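Local coordinates for protein MdbA (Actinomyces oris, PDB 4Z7X) that probably works as a thiol-disulfide oxidoreductase that forms disulfide bonds in exported proteins, in a pathway linked to sortase-mediated pilus assembly, at residues A[63-68]-A[107-112]; A[120-125]-A[159-164]; A[131-136]-A[152-157]. All blocks are in the same frame, centred on the assembly; numbering follows the deposited sequence. Where two conformers were deposited one is given.

Contact 1: residues A[63-68]-A[107-112]; sequences FDYSCS and VVMNAM
The ring of Tyr65 is clamped on both faces: Val108 lies over one, and the edge of its near neighbour Phe63, through CE2, lies over the other. Val108 CG1 stands 3.5 Å from the centroid of the Tyr65 ring and only 13° off its normal, a well-centred CH-pi contact. That methyl is swung anti to the backbone N of Val108 (chi1 -179°), which points it out from helix 103-118 over the middle of the ring. Met109, modelled as selenomethionine, fills a different side: its CG lies 3.9 Å from Tyr65 CD2, at the ring edge and near the ring plane. Further along, Tyr65 OH comes 3.4 Å from CE of Met112, another selenomethionine, in the Met112 conformer given, one of two, so this contact is doubtful in detail.

No hydrogen bond joins 63-68 to 107-112; the phenol OH is instead hydrogen-bonded to His127 ND1. The backbone that carries Tyr65 is shaped by a type I turn from Asp64 to Cys67. Asp64 OD1 accepts from Ser66 N at 2.9 Å, closing an Asx turn, although the N-H comes from well above the carboxylate plane. Thr105 OG1 bonds both Asp64 OD1 and Ser66 OG, adding a polar link to the helix. Immediately after the turn, Cys67 N-caps helix 68-86 and begins the sequence Cys67 to Cys70, consistent with a thioredoxin-type redox site. The chemistry thus implies that apolar packing fixes the tilt of the Tyr65 ring, the His127 bond holds its outer end among the helices, and the Asx turn sets the backbone just ahead of Cys67.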
ATOM      1  N   PHE A  63      -3.989  -0.563  -5.412  1.00 11.32           N
ATOM      2  CA  PHE A  63      -2.761  -0.933  -6.125  1.00 11.44           C
ATOM      3  C   PHE A  63      -2.555  -2.441  -6.137  1.00 10.60           C
ATOM      4  O   PHE A  63      -3.173  -3.184  -5.369  1.00 10.57           O
ATOM      5  CB  PHE A  63      -1.570  -0.267  -5.447  1.00 13.16           C
ATOM      6  CG  PHE A  63      -1.208  -0.886  -4.132  1.00 10.95           C
ATOM      7  CD1 PHE A  63      -1.821  -0.515  -2.950  1.00 13.34           C
ATOM      8  CD2 PHE A  63      -0.348  -1.962  -4.111  1.00 11.23           C
ATOM      9  CE1 PHE A  63      -1.486  -1.164  -1.775  1.00 13.72           C
ATOM     10  CE2 PHE A  63      -0.005  -2.600  -2.953  1.00 11.35           C
ATOM     11  CZ  PHE A  63      -0.595  -2.209  -1.768  1.00 13.74           C
ATOM     12  N   ASP A  64      -1.714  -2.874  -7.076  1.00 11.07           N
ATOM     13  CA  ASP A  64      -1.198  -4.249  -7.165  1.00 11.71           C
ATOM     14  C   ASP A  64       0.333  -4.144  -7.253  1.00 11.47           C
ATOM     15  O   ASP A  64       0.852  -3.423  -8.110  1.00 11.33           O
ATOM     16  CB  ASP A  64      -1.774  -4.926  -8.427  1.00 12.71           C
ATOM     17  CG  ASP A  64      -1.403  -6.398  -8.562  1.00 11.68           C
ATOM     18  OD1 ASP A  64      -0.393  -6.812  -7.989  1.00 12.44           O
ATOM     19  OD2 ASP A  64      -2.107  -7.138  -9.298  1.00 15.50           O
ATOM     20  N   TYR A  65       1.028  -4.834  -6.371  1.00 10.26           N
ATOM     21  CA  TYR A  65       2.480  -4.905  -6.405  1.00 10.96           C
ATOM     22  C   TYR A  65       3.083  -5.358  -7.733  1.00 11.99           C
ATOM     23  O   TYR A  65       4.256  -5.086  -7.993  1.00 14.37           O
ATOM     24  CB  TYR A  65       3.049  -5.771  -5.262  1.00 11.18           C
ATOM     25  CG  TYR A  65       2.961  -5.131  -3.880  1.00 10.06           C
ATOM     26  CD1 TYR A  65       3.590  -3.931  -3.634  1.00  9.67           C
ATOM     27  CD2 TYR A  65       2.202  -5.689  -2.867  1.00 11.69           C
ATOM     28  CE1 TYR A  65       3.535  -3.323  -2.407  1.00 10.06           C
ATOM     29  CE2 TYR A  65       2.116  -5.088  -1.625  1.00 11.21           C
ATOM     30  CZ  TYR A  65       2.768  -3.897  -1.404  1.00  9.96           C
ATOM     31  OH  TYR A  65       2.657  -3.291  -0.197  1.00 11.61           O
ATOM     32  N   SER A  66       2.303  -6.058  -8.544  1.00 11.41           N
ATOM     33  CA  SER A  66       2.759  -6.535  -9.856  1.00 11.62           C
ATOM     34  C   SER A  66       2.299  -5.682 -11.042  1.00 11.41           C
ATOM     35  O   SER A  66       2.504  -6.075 -12.197  1.00 13.95           O
ATOM     36  CB  SER A  66       2.303  -7.971 -10.088  1.00 12.77           C
ATOM     37  OG  SER A  66       2.935  -8.855  -9.177  1.00 14.74           O
ATOM     38  N   CYS A  67       1.783  -4.486 -10.746  1.00 13.14           N
ATOM     39  CA  CYS A  67       1.277  -3.553 -11.768  1.00 13.70           C
ATOM     40  C   CYS A  67       2.326  -2.485 -12.080  1.00 13.24           C
ATOM     41  O   CYS A  67       2.746  -1.696 -11.193  1.00 14.46           O
ATOM     42  CB  CYS A  67      -0.044  -2.912 -11.298  1.00 14.87           C
ATOM     43  SG  CYS A  67      -0.602  -1.559 -12.372  1.00 17.28           S
ATOM     44  N   SER A  68       2.734  -2.417 -13.336  1.00 14.37           N
ATOM     45  CA  SER A  68       3.758  -1.439 -13.723  1.00 15.76           C
ATOM     46  C   SER A  68       3.319  -0.004 -13.578  1.00 13.11           C
ATOM     47  O   SER A  68       4.140   0.855 -13.257  1.00 14.51           O
ATOM     48  CB  SER A  68       4.229  -1.729 -15.158  1.00 14.75           C
ATOM     49  OG  SER A  68       3.192  -1.525 -16.102  1.00 19.89           O
ATOM     50  N   VAL A 107       3.737 -13.133  -2.929  1.00 11.45           N
ATOM     51  CA  VAL A 107       5.038 -13.146  -2.257  1.00 11.47           C
ATOM     52  C   VAL A 107       5.222 -11.837  -1.483  1.00 10.33           C
ATOM     53  O   VAL A 107       5.532 -11.846  -0.271  1.00  9.73           O
ATOM     54  CB  VAL A 107       6.171 -13.387  -3.244  1.00 12.63           C
ATOM     55  CG1 VAL A 107       7.523 -13.297  -2.554  1.00 15.73           C
ATOM     56  CG2 VAL A 107       6.008 -14.758  -3.900  1.00 12.02           C
ATOM     57  N   VAL A 108       5.030 -10.727  -2.179  1.00 11.42           N
ATOM     58  CA  VAL A 108       5.179  -9.416  -1.542  1.00 10.97           C
ATOM     59  C   VAL A 108       4.168  -9.231  -0.415  1.00  9.97           C
ATOM     60  O   VAL A 108       4.548  -8.766   0.672  1.00 10.43           O
ATOM     61  CB  VAL A 108       5.058  -8.235  -2.521  1.00 11.60           C
ATOM     62  CG1 VAL A 108       5.249  -6.929  -1.772  1.00 11.61           C
ATOM     63  CG2 VAL A 108       6.060  -8.344  -3.642  1.00 12.98           C
HETATM   64  N   MSE A 109       2.894  -9.612  -0.647  1.00  9.86           N
HETATM   65  CA  MSE A 109       1.895  -9.433   0.413  1.00  9.99           C
HETATM   66  C   MSE A 109       2.212 -10.258   1.664  1.00  9.46           C
HETATM   67  O   MSE A 109       1.966  -9.831   2.786  1.00 10.20           O
HETATM   68  CB  MSE A 109       0.462  -9.621  -0.093  1.00 10.89           C
HETATM   69  CG  MSE A 109       0.097  -8.440  -0.969  1.00 12.92           C
HETATM   70 SE   MSE A 109      -1.744  -8.516  -1.610  0.65 13.36          SE
HETATM   71  CE  MSE A 109      -2.628  -8.345   0.108  1.00 11.50           C
ATOM     72  N   ASN A 110       2.745 -11.458   1.500  1.00  9.35           N
ATOM     73  CA  ASN A 110       3.127 -12.227   2.663  1.00 10.85           C
ATOM     74  C   ASN A 110       4.262 -11.571   3.448  1.00 10.16           C
ATOM     75  O   ASN A 110       4.228 -11.533   4.670  1.00 12.05           O
ATOM     76  CB  ASN A 110       3.471 -13.661   2.243  1.00 12.35           C
ATOM     77  CG  ASN A 110       2.229 -14.519   2.166  1.00 11.95           C
ATOM     78  OD1 ASN A 110       1.629 -14.767   3.193  1.00 16.17           O
ATOM     79  ND2 ASN A 110       1.833 -14.970   0.976  1.00 15.21           N
ATOM     80  N   ALA A 111       5.253 -11.010   2.751  1.00 10.19           N
ATOM     81  CA  ALA A 111       6.340 -10.323   3.437  1.00 10.82           C
ATOM     82  C   ALA A 111       5.816  -9.021   4.073  1.00 10.39           C
ATOM     83  O   ALA A 111       6.154  -8.704   5.207  1.00 10.83           O
ATOM     84  CB  ALA A 111       7.473  -9.995   2.483  1.00 12.78           C
HETATM   85  N   MSE A 112       4.959  -8.306   3.362  1.00  9.90           N
HETATM   86  CA  MSE A 112       4.350  -7.086   3.904  0.70  9.65           C
HETATM   87  C   MSE A 112       3.528  -7.389   5.129  1.00  9.69           C
HETATM   88  O   MSE A 112       3.508  -6.604   6.072  1.00  9.48           O
HETATM   89  CB  MSE A 112       3.484  -6.379   2.853  0.70  9.99           C
HETATM   90  CG  MSE A 112       2.802  -5.101   3.395  0.70 12.72           C
HETATM   91 SE   MSE A 112       4.026  -3.792   4.288  0.46 11.70          SE
HETATM   92  CE  MSE A 112       4.550  -2.920   2.615  0.70 12.79           C
TER

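Contact 2: residues A[120-125]-A[159-164]; sequences PAQSLS and NVPKEV. With 3CX ((2S)-3-(cyclohexylamino)-2-hydroxypropane-1-sulfonic acid), chain C.
Gln122 and Val160 bring the two backbones closest, with their CA atoms 6.0 Å apart. Gln122 is the N-cap residue of helix 123-140, after a short 3-10 turn. On the other segment, Asn159, with positive phi, is the C-prime residue of a Schellman motif that ends helix 148-157, and Pro161 takes the N-cap position of helix 162-165.

The side chain of Gln122 does the touching, without any hydrogen bond between the segments. Its CB meets Val160 CG2 at 3.8 Å; beyond that, a bend at chi2 (84°) turns the flat face of the amide to the Asn159 carbonyl, with Asn159 O standing over Gln122 CD at 3.7 Å. Gln122 OE1 also touches Pro161 CD. With an alanine here, the Asn159 carbonyl and the Pro161 ring would probably lose their packing partner, leaving a gap between the segments.

Ser123 points the other way. Its OG donates to Pro120 O at 2.8 Å, on a lone pair, and also bonds Tyr43 OH. The cyclohexyl ring of the bound 3CX rests here, CAE 3.4 Å from Ser123 OG. A helix start thus packs on the turn after a Schellman motif and lines a ligand pocket, in what resembles the helical insertion of DsbA-like thioredoxin folds.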
ATOM      1  N   PRO A 120       5.939  -2.440  12.070  1.00 11.88           N
ATOM      2  CA  PRO A 120       5.074  -1.461  11.393  1.00 12.00           C
ATOM      3  C   PRO A 120       5.764  -0.109  11.143  1.00 12.96           C
ATOM      4  O   PRO A 120       5.430   0.565  10.180  1.00 13.13           O
ATOM      5  CB  PRO A 120       3.873  -1.323  12.339  1.00 13.37           C
ATOM      6  CG  PRO A 120       4.403  -1.823  13.672  1.00 13.19           C
ATOM      7  CD  PRO A 120       5.316  -2.971  13.287  1.00 13.39           C
ATOM      8  N   ALA A 121       6.762   0.240  11.950  1.00 13.80           N
ATOM      9  CA  ALA A 121       7.490   1.492  11.724  1.00 14.55           C
ATOM     10  C   ALA A 121       8.150   1.572  10.358  1.00 12.49           C
ATOM     11  O   ALA A 121       8.424   2.656   9.865  1.00 15.81           O
ATOM     12  CB  ALA A 121       8.524   1.739  12.813  1.00 16.91           C
ATOM     13  N   GLN A 122       8.514   0.433   9.809  1.00 11.52           N
ATOM     14  CA  GLN A 122       9.149   0.378   8.487  1.00 13.07           C
ATOM     15  C   GLN A 122       8.200  -0.002   7.380  1.00 10.95           C
ATOM     16  O   GLN A 122       8.619  -0.218   6.246  1.00 11.83           O
ATOM     17  CB  GLN A 122      10.306  -0.587   8.517  1.00 13.96           C
ATOM     18  CG  GLN A 122      11.507  -0.106   9.319  1.00 14.41           C
ATOM     19  CD  GLN A 122      11.431  -0.363  10.791  1.00 14.55           C
ATOM     20  OE1 GLN A 122      11.034  -1.434  11.222  1.00 15.66           O
ATOM     21  NE2 GLN A 122      11.912   0.597  11.574  1.00 21.71           N
ATOM     22  N   SER A 123       6.906  -0.067   7.678  1.00 11.24           N
ATOM     23  CA  SER A 123       5.959  -0.567   6.668  1.00 12.10           C
ATOM     24  C   SER A 123       5.862   0.304   5.410  1.00 11.17           C
ATOM     25  O   SER A 123       5.862  -0.236   4.298  1.00 10.80           O
ATOM     26  CB  SER A 123       4.565  -0.817   7.232  1.00 12.41           C
ATOM     27  OG  SER A 123       3.999   0.334   7.785  1.00 13.09           O
ATOM     28  N   LEU A 124       5.747   1.635   5.561  1.00 10.79           N
ATOM     29  CA  LEU A 124       5.614   2.472   4.361  1.00 12.46           C
ATOM     30  C   LEU A 124       6.898   2.469   3.514  1.00 10.75           C
ATOM     31  O   LEU A 124       6.845   2.436   2.277  1.00 11.11           O
ATOM     32  CB  LEU A 124       5.116   3.871   4.741  1.00 12.89           C
ATOM     33  CG  LEU A 124       4.654   4.746   3.597  1.00 14.72           C
ATOM     34  CD1 LEU A 124       3.576   4.075   2.769  1.00 15.98           C
ATOM     35  CD2 LEU A 124       4.171   6.088   4.129  1.00 19.52           C
ATOM     36  N   SER A 125       8.053   2.437   4.162  1.00 10.40           N
ATOM     37  CA  SER A 125       9.330   2.359   3.464  0.60 12.21           C
ATOM     38  C   SER A 125       9.479   1.024   2.758  1.00  8.89           C
ATOM     39  O   SER A 125      10.012   0.925   1.643  1.00 10.92           O
ATOM     40  CB  SER A 125      10.466   2.538   4.448  0.60 13.81           C
ATOM     41  OG  SER A 125      10.475   3.848   4.906  0.60 17.55           O
ATOM     42  N   ASN A 159      15.890  -1.013   6.860  1.00 12.95           N
ATOM     43  CA  ASN A 159      16.176  -1.303   8.264  1.00 12.26           C
ATOM     44  C   ASN A 159      15.001  -1.922   9.040  1.00 13.30           C
ATOM     45  O   ASN A 159      14.808  -1.674  10.244  1.00 13.85           O
ATOM     46  CB  ASN A 159      16.746  -0.062   8.942  1.00 13.81           C
ATOM     47  CG  ASN A 159      17.968   0.461   8.224  1.00 15.36           C
ATOM     48  OD1 ASN A 159      18.985  -0.274   8.027  1.00 18.96           O
ATOM     49  ND2 ASN A 159      17.880   1.688   7.786  1.00 14.28           N
ATOM     50  N   VAL A 160      14.279  -2.832   8.368  1.00 12.19           N
ATOM     51  CA  VAL A 160      13.475  -3.785   9.082  1.00 10.88           C
ATOM     52  C   VAL A 160      14.441  -4.635   9.941  1.00 11.68           C
ATOM     53  O   VAL A 160      15.505  -5.017   9.471  1.00 13.28           O
ATOM     54  CB  VAL A 160      12.702  -4.665   8.094  1.00 10.83           C
ATOM     55  CG1 VAL A 160      12.059  -5.871   8.764  1.00 12.02           C
ATOM     56  CG2 VAL A 160      11.667  -3.875   7.313  1.00 14.61           C
ATOM     57  N   PRO A 161      14.097  -4.913  11.204  1.00 11.82           N
ATOM     58  CA  PRO A 161      14.963  -5.764  12.006  1.00 12.09           C
ATOM     59  C   PRO A 161      15.203  -7.143  11.381  1.00 11.38           C
ATOM     60  O   PRO A 161      14.281  -7.733  10.789  1.00 12.31           O
ATOM     61  CB  PRO A 161      14.211  -5.874  13.333  1.00 13.11           C
ATOM     62  CG  PRO A 161      13.396  -4.618  13.412  1.00 12.80           C
ATOM     63  CD  PRO A 161      12.927  -4.467  11.979  1.00 11.88           C
ATOM     64  N   LYS A 162      16.428  -7.667  11.512  1.00 11.24           N
ATOM     65  CA  LYS A 162      16.764  -8.954  10.928  1.00 12.80           C
ATOM     66  C   LYS A 162      15.836 -10.064  11.438  1.00 14.12           C
ATOM     67  O   LYS A 162      15.473 -10.954  10.677  1.00 14.96           O
ATOM     68  CB  LYS A 162      18.218  -9.342  11.245  1.00 14.56           C
ATOM     69  CG  LYS A 162      19.291  -8.573  10.527  1.00 18.78           C
ATOM     70  CD  LYS A 162      20.645  -9.085  11.028  1.00 24.26           C
ATOM     71  CE  LYS A 162      21.801  -8.525  10.234  1.00 35.29           C
ATOM     72  NZ  LYS A 162      21.610  -7.069  10.083  1.00 43.50           N
ATOM     73  N   GLU A 163      15.447 -10.014  12.718  1.00 13.66           N
ATOM     74  CA  GLU A 163      14.577 -11.052  13.272  1.00 14.27           C
ATOM     75  C   GLU A 163      13.208 -11.057  12.603  1.00 14.65           C
ATOM     76  O   GLU A 163      12.535 -12.073  12.540  1.00 17.53           O
ATOM     77  CB  GLU A 163      14.453 -10.983  14.771  1.00 20.94           C
ATOM     78  CG  GLU A 163      13.882  -9.760  15.375  1.00 29.56           C
ATOM     79  CD  GLU A 163      13.362  -9.960  16.806  1.00 43.91           C
ATOM     80  OE1 GLU A 163      12.716  -9.015  17.284  1.00 54.53           O
ATOM     81  OE2 GLU A 163      13.586 -11.023  17.449  1.00 58.66           O
ATOM     82  N   VAL A 164      12.822  -9.933  12.053  1.00 12.47           N
ATOM     83  CA  VAL A 164      11.561  -9.829  11.327  1.00 12.04           C
ATOM     84  C   VAL A 164      11.671 -10.320   9.883  1.00 10.74           C
ATOM     85  O   VAL A 164      10.843 -11.132   9.423  1.00 12.83           O
ATOM     86  CB  VAL A 164      11.027  -8.366  11.388  1.00 12.72           C
ATOM     87  CG1 VAL A 164       9.751  -8.187  10.551  1.00 12.29           C
ATOM     88  CG2 VAL A 164      10.750  -8.008  12.845  1.00 14.51           C
TER
HETATM   89  OAA 3CX C 501      -1.739   8.351  15.183  1.00 40.36           O
HETATM   90  OAB 3CX C 501      -2.812   8.377  12.877  1.00 30.13           O
HETATM   91  OAC 3CX C 501      -2.068   5.754  11.277  1.00 22.90           O
HETATM   92  OAD 3CX C 501      -3.680   6.918  14.480  1.00 44.64           O
HETATM   93  CAE 3CX C 501       1.222   0.253   9.738  1.00 21.52           C
HETATM   94  CAF 3CX C 501      -0.113  -0.241  10.230  1.00 22.25           C
HETATM   95  CAG 3CX C 501       1.888   1.341  10.571  1.00 23.03           C
HETATM   96  CAH 3CX C 501      -1.004   0.939  10.625  1.00 23.57           C
HETATM   97  CAI 3CX C 501       1.036   2.512  10.999  1.00 28.73           C
HETATM   98  CAJ 3CX C 501      -1.016   4.058  12.523  1.00 21.44           C
HETATM   99  CAK 3CX C 501      -1.461   6.258  13.600  1.00 22.78           C
HETATM  100  NAL 3CX C 501      -1.402   3.162  11.416  1.00 20.82           N
HETATM  101  CAM 3CX C 501      -1.982   5.230  12.583  1.00 22.81           C
HETATM  102  CAN 3CX C 501      -0.414   2.341  10.643  1.00 28.64           C
HETATM  103  SAO 3CX C 501      -2.468   7.528  13.989  1.00 33.46           S

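Contact 3: residues A[131-136]-A[152-157]; sequences FEIFSQ and VAAAAK
Ile133 meets Ala154, and Glu132 meets Lys157, where helix 123-140 packs on helix 148-157, two neighbours along the chain in the all-helical stretch between strands 91-96 and 198-201 of the sheet. The helices come nearest at Ile133 and Ala154, whose CA atoms are 7.9 Å apart.

The apolar part is small. Ile133 begins with its CB pointing along the interface rather than across it, but CG1 lies anti to the carbonyl carbon (chi1 -72°) and the chain runs on extended, so that the terminal methyl CD1 ends 4.0 Å from Ala154 CB. A methyl group on one helix therefore meets a methyl group on the other. Ala154 also touches Ala129 one turn earlier on helix 123-140, while Ile133 leans on Met146 in the connecting loop; both add to the apolar packing here.

At the outer margin two long chains converge. Glu132 is stretched out, and Lys157 bends at chi3 (68°) to bring NZ above the carboxylate. Lys157 NZ donates to Glu132 OE1 at 2.6 Å, a salt bridge in which the nitrogen, as modelled, sits far out of the carboxylate plane, by 75°, instead of in line with it. Both residues were modelled in two conformers and both touch a crystal neighbour, and the nitrogen is very close to the whole carboxylate, so its exact placing over that group is doubtful.

On its other flank, segment 131-136 turns Phe131 toward helix 68-86, where it touches Cys70, Ala71 and Glu74. The chemistry implies a light apolar contact, one isoleucine methyl on an alanine methyl, supplemented outside by a charge pair which, modelled in two conformers at the exposed edge, probably contributes less steadily than the apolar contact.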
ATOM      1  N   PHE A 131       8.067  -1.986  -4.346  1.00 13.24           N
ATOM      2  CA  PHE A 131       7.802  -1.440  -5.672  1.00 13.04           C
ATOM      3  C   PHE A 131       9.092  -1.105  -6.416  1.00 13.63           C
ATOM      4  O   PHE A 131       9.151  -1.238  -7.624  1.00 15.31           O
ATOM      5  CB  PHE A 131       6.897  -0.218  -5.607  1.00 13.48           C
ATOM      6  CG  PHE A 131       5.434  -0.536  -5.780  1.00 10.94           C
ATOM      7  CD1 PHE A 131       5.008  -1.194  -6.910  1.00 12.82           C
ATOM      8  CD2 PHE A 131       4.489  -0.263  -4.794  1.00 12.69           C
ATOM      9  CE1 PHE A 131       3.670  -1.481  -7.114  1.00 12.87           C
ATOM     10  CE2 PHE A 131       3.150  -0.523  -5.009  1.00 12.22           C
ATOM     11  CZ  PHE A 131       2.742  -1.153  -6.170  1.00 11.83           C
ATOM     12  N   GLU A 132      10.120  -0.677  -5.705  1.00 13.72           N
ATOM     13  CA  GLU A 132      11.419  -0.349  -6.314  0.50 16.09           C
ATOM     14  C   GLU A 132      12.024  -1.587  -6.966  1.00 15.17           C
ATOM     15  O   GLU A 132      12.660  -1.519  -8.015  1.00 14.80           O
ATOM     16  CB  GLU A 132      12.361   0.232  -5.234  0.50 17.02           C
ATOM     17  CG  GLU A 132      13.716   0.708  -5.731  0.50 21.90           C
ATOM     18  CD  GLU A 132      14.383   1.653  -4.738  0.50 34.17           C
ATOM     19  OE1 GLU A 132      13.767   1.995  -3.702  0.50 43.03           O
ATOM     20  OE2 GLU A 132      15.536   2.037  -4.971  0.50 43.84           O
ATOM     21  N   ILE A 133      11.847  -2.732  -6.323  1.00 13.92           N
ATOM     22  CA  ILE A 133      12.335  -3.992  -6.929  1.00 13.57           C
ATOM     23  C   ILE A 133      11.702  -4.165  -8.329  1.00 13.34           C
ATOM     24  O   ILE A 133      12.381  -4.472  -9.320  1.00 16.22           O
ATOM     25  CB  ILE A 133      12.004  -5.243  -6.061  1.00 14.92           C
ATOM     26  CG1 ILE A 133      12.865  -5.282  -4.818  1.00 16.97           C
ATOM     27  CG2 ILE A 133      12.223  -6.541  -6.812  1.00 15.39           C
ATOM     28  CD1 ILE A 133      12.487  -6.366  -3.835  1.00 20.64           C
ATOM     29  N   PHE A 134      10.394  -3.979  -8.393  1.00 12.85           N
ATOM     30  CA  PHE A 134       9.665  -4.180  -9.621  0.50 13.71           C
ATOM     31  C   PHE A 134      10.091  -3.140 -10.648  1.00 14.98           C
ATOM     32  O   PHE A 134      10.337  -3.475 -11.798  1.00 14.48           O
ATOM     33  CB  PHE A 134       8.154  -4.118  -9.346  0.50 15.48           C
ATOM     34  CG  PHE A 134       7.306  -4.636 -10.469  0.50 17.73           C
ATOM     35  CD1 PHE A 134       6.920  -5.969 -10.507  0.50 21.13           C
ATOM     36  CD2 PHE A 134       6.887  -3.806 -11.479  0.50 23.50           C
ATOM     37  CE1 PHE A 134       6.142  -6.455 -11.538  0.50 20.66           C
ATOM     38  CE2 PHE A 134       6.104  -4.288 -12.521  0.50 25.46           C
ATOM     39  CZ  PHE A 134       5.727  -5.614 -12.548  0.50 20.68           C
ATOM     40  N   SER A 135      10.196  -1.877 -10.230  1.00 13.38           N
ATOM     41  CA  SER A 135      10.640  -0.850 -11.152  1.00 15.77           C
ATOM     42  C   SER A 135      12.023  -1.139 -11.722  1.00 16.75           C
ATOM     43  O   SER A 135      12.274  -0.964 -12.909  1.00 19.41           O
ATOM     44  CB  SER A 135      10.668   0.521 -10.474  1.00 16.65           C
ATOM     45  OG  SER A 135       9.387   0.951 -10.168  1.00 20.02           O
ATOM     46  N   GLN A 136      12.944  -1.569 -10.880  1.00 16.07           N
ATOM     47  CA  GLN A 136      14.275  -1.840 -11.377  1.00 19.01           C
ATOM     48  C   GLN A 136      14.214  -3.029 -12.377  1.00 16.70           C
ATOM     49  O   GLN A 136      14.907  -3.037 -13.434  1.00 19.16           O
ATOM     50  CB  GLN A 136      15.238  -2.099 -10.211  1.00 23.88           C
ATOM     51  CG  GLN A 136      15.598  -0.816  -9.453  1.00 31.08           C
ATOM     52  CD  GLN A 136      16.318   0.202 -10.331  1.00 36.30           C
ATOM     53  OE1 GLN A 136      17.339  -0.095 -10.950  1.00 47.28           O
ATOM     54  NE2 GLN A 136      15.769   1.403 -10.401  1.00 54.28           N
ATOM     55  N   VAL A 152      14.002  -9.793   1.437  1.00 12.32           N
ATOM     56  CA  VAL A 152      14.848  -9.714   2.640  1.00 13.85           C
ATOM     57  C   VAL A 152      15.862  -8.561   2.442  1.00 15.51           C
ATOM     58  O   VAL A 152      16.072  -7.734   3.319  1.00 14.51           O
ATOM     59  CB  VAL A 152      15.545 -11.042   2.912  1.00 13.27           C
ATOM     60  CG1 VAL A 152      16.577 -10.891   4.010  1.00 16.90           C
ATOM     61  CG2 VAL A 152      14.515 -12.120   3.347  1.00 14.13           C
ATOM     62  N   ALA A 153      16.452  -8.493   1.267  1.00 13.60           N
ATOM     63  CA  ALA A 153      17.415  -7.425   0.989  1.00 17.03           C
ATOM     64  C   ALA A 153      16.755  -6.054   1.001  1.00 15.68           C
ATOM     65  O   ALA A 153      17.313  -5.107   1.543  1.00 17.72           O
ATOM     66  CB  ALA A 153      18.157  -7.691  -0.291  1.00 20.46           C
ATOM     67  N   ALA A 154      15.540  -5.942   0.470  1.00 13.51           N
ATOM     68  CA  ALA A 154      14.818  -4.687   0.514  1.00 15.28           C
ATOM     69  C   ALA A 154      14.479  -4.304   1.957  1.00 12.68           C
ATOM     70  O   ALA A 154      14.523  -3.139   2.334  1.00 12.90           O
ATOM     71  CB  ALA A 154      13.553  -4.782  -0.297  1.00 15.00           C
ATOM     72  N   ALA A 155      14.103  -5.288   2.758  1.00 12.67           N
ATOM     73  CA  ALA A 155      13.832  -5.044   4.137  1.00 13.96           C
ATOM     74  C   ALA A 155      15.085  -4.534   4.868  1.00 12.78           C
ATOM     75  O   ALA A 155      14.996  -3.585   5.644  1.00 13.95           O
ATOM     76  CB  ALA A 155      13.322  -6.300   4.766  1.00 13.20           C
ATOM     77  N   ALA A 156      16.255  -5.079   4.549  1.00 15.19           N
ATOM     78  CA  ALA A 156      17.483  -4.594   5.159  1.00 16.18           C
ATOM     79  C   ALA A 156      17.751  -3.152   4.729  1.00 13.69           C
ATOM     80  O   ALA A 156      18.183  -2.346   5.544  1.00 14.77           O
ATOM     81  CB  ALA A 156      18.651  -5.480   4.773  1.00 17.78           C
ATOM     82  N   LYS A 157      17.498  -2.855   3.457  1.00 14.48           N
ATOM     83  CA  LYS A 157      17.713  -1.500   2.912  0.60 15.17           C
ATOM     84  C   LYS A 157      16.928  -0.454   3.723  1.00 14.74           C
ATOM     85  O   LYS A 157      17.397   0.666   3.906  1.00 15.87           O
ATOM     86  CB  LYS A 157      17.336  -1.424   1.423  0.60 20.42           C
ATOM     87  CG  LYS A 157      17.519  -0.041   0.791  0.60 25.45           C
ATOM     88  CD  LYS A 157      17.209  -0.010  -0.714  0.60 32.65           C
ATOM     89  CE  LYS A 157      15.728  -0.220  -1.019  0.60 38.25           C
ATOM     90  NZ  LYS A 157      15.269   0.280  -2.363  0.60 33.34           N
TER

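Overall arrangement
Contact 1 closes first along the chain; contact 2 follows, with contact 3 nested inside its loop. Centre to centre, contact 1 lies about 16 Å from contact 2 and about 11 Å from contact 3, while contacts 2 and 3 are about 12 Å apart. Helix 123-140 runs through contacts 2 and 3 and follows helix 103-118 of contact 1. They also touch directly: Phe131 and Phe134 of contact 3 pack on the 63-68 turn, and Ala155 O probably bonds Val160 N of contact 2. Helix 123-140 thus connects the turn before the probable redox cysteines, at the start of helix 68-86, to the ligand-pocket side and outer helix 148-157, probably as one helical region packed beside the redox site.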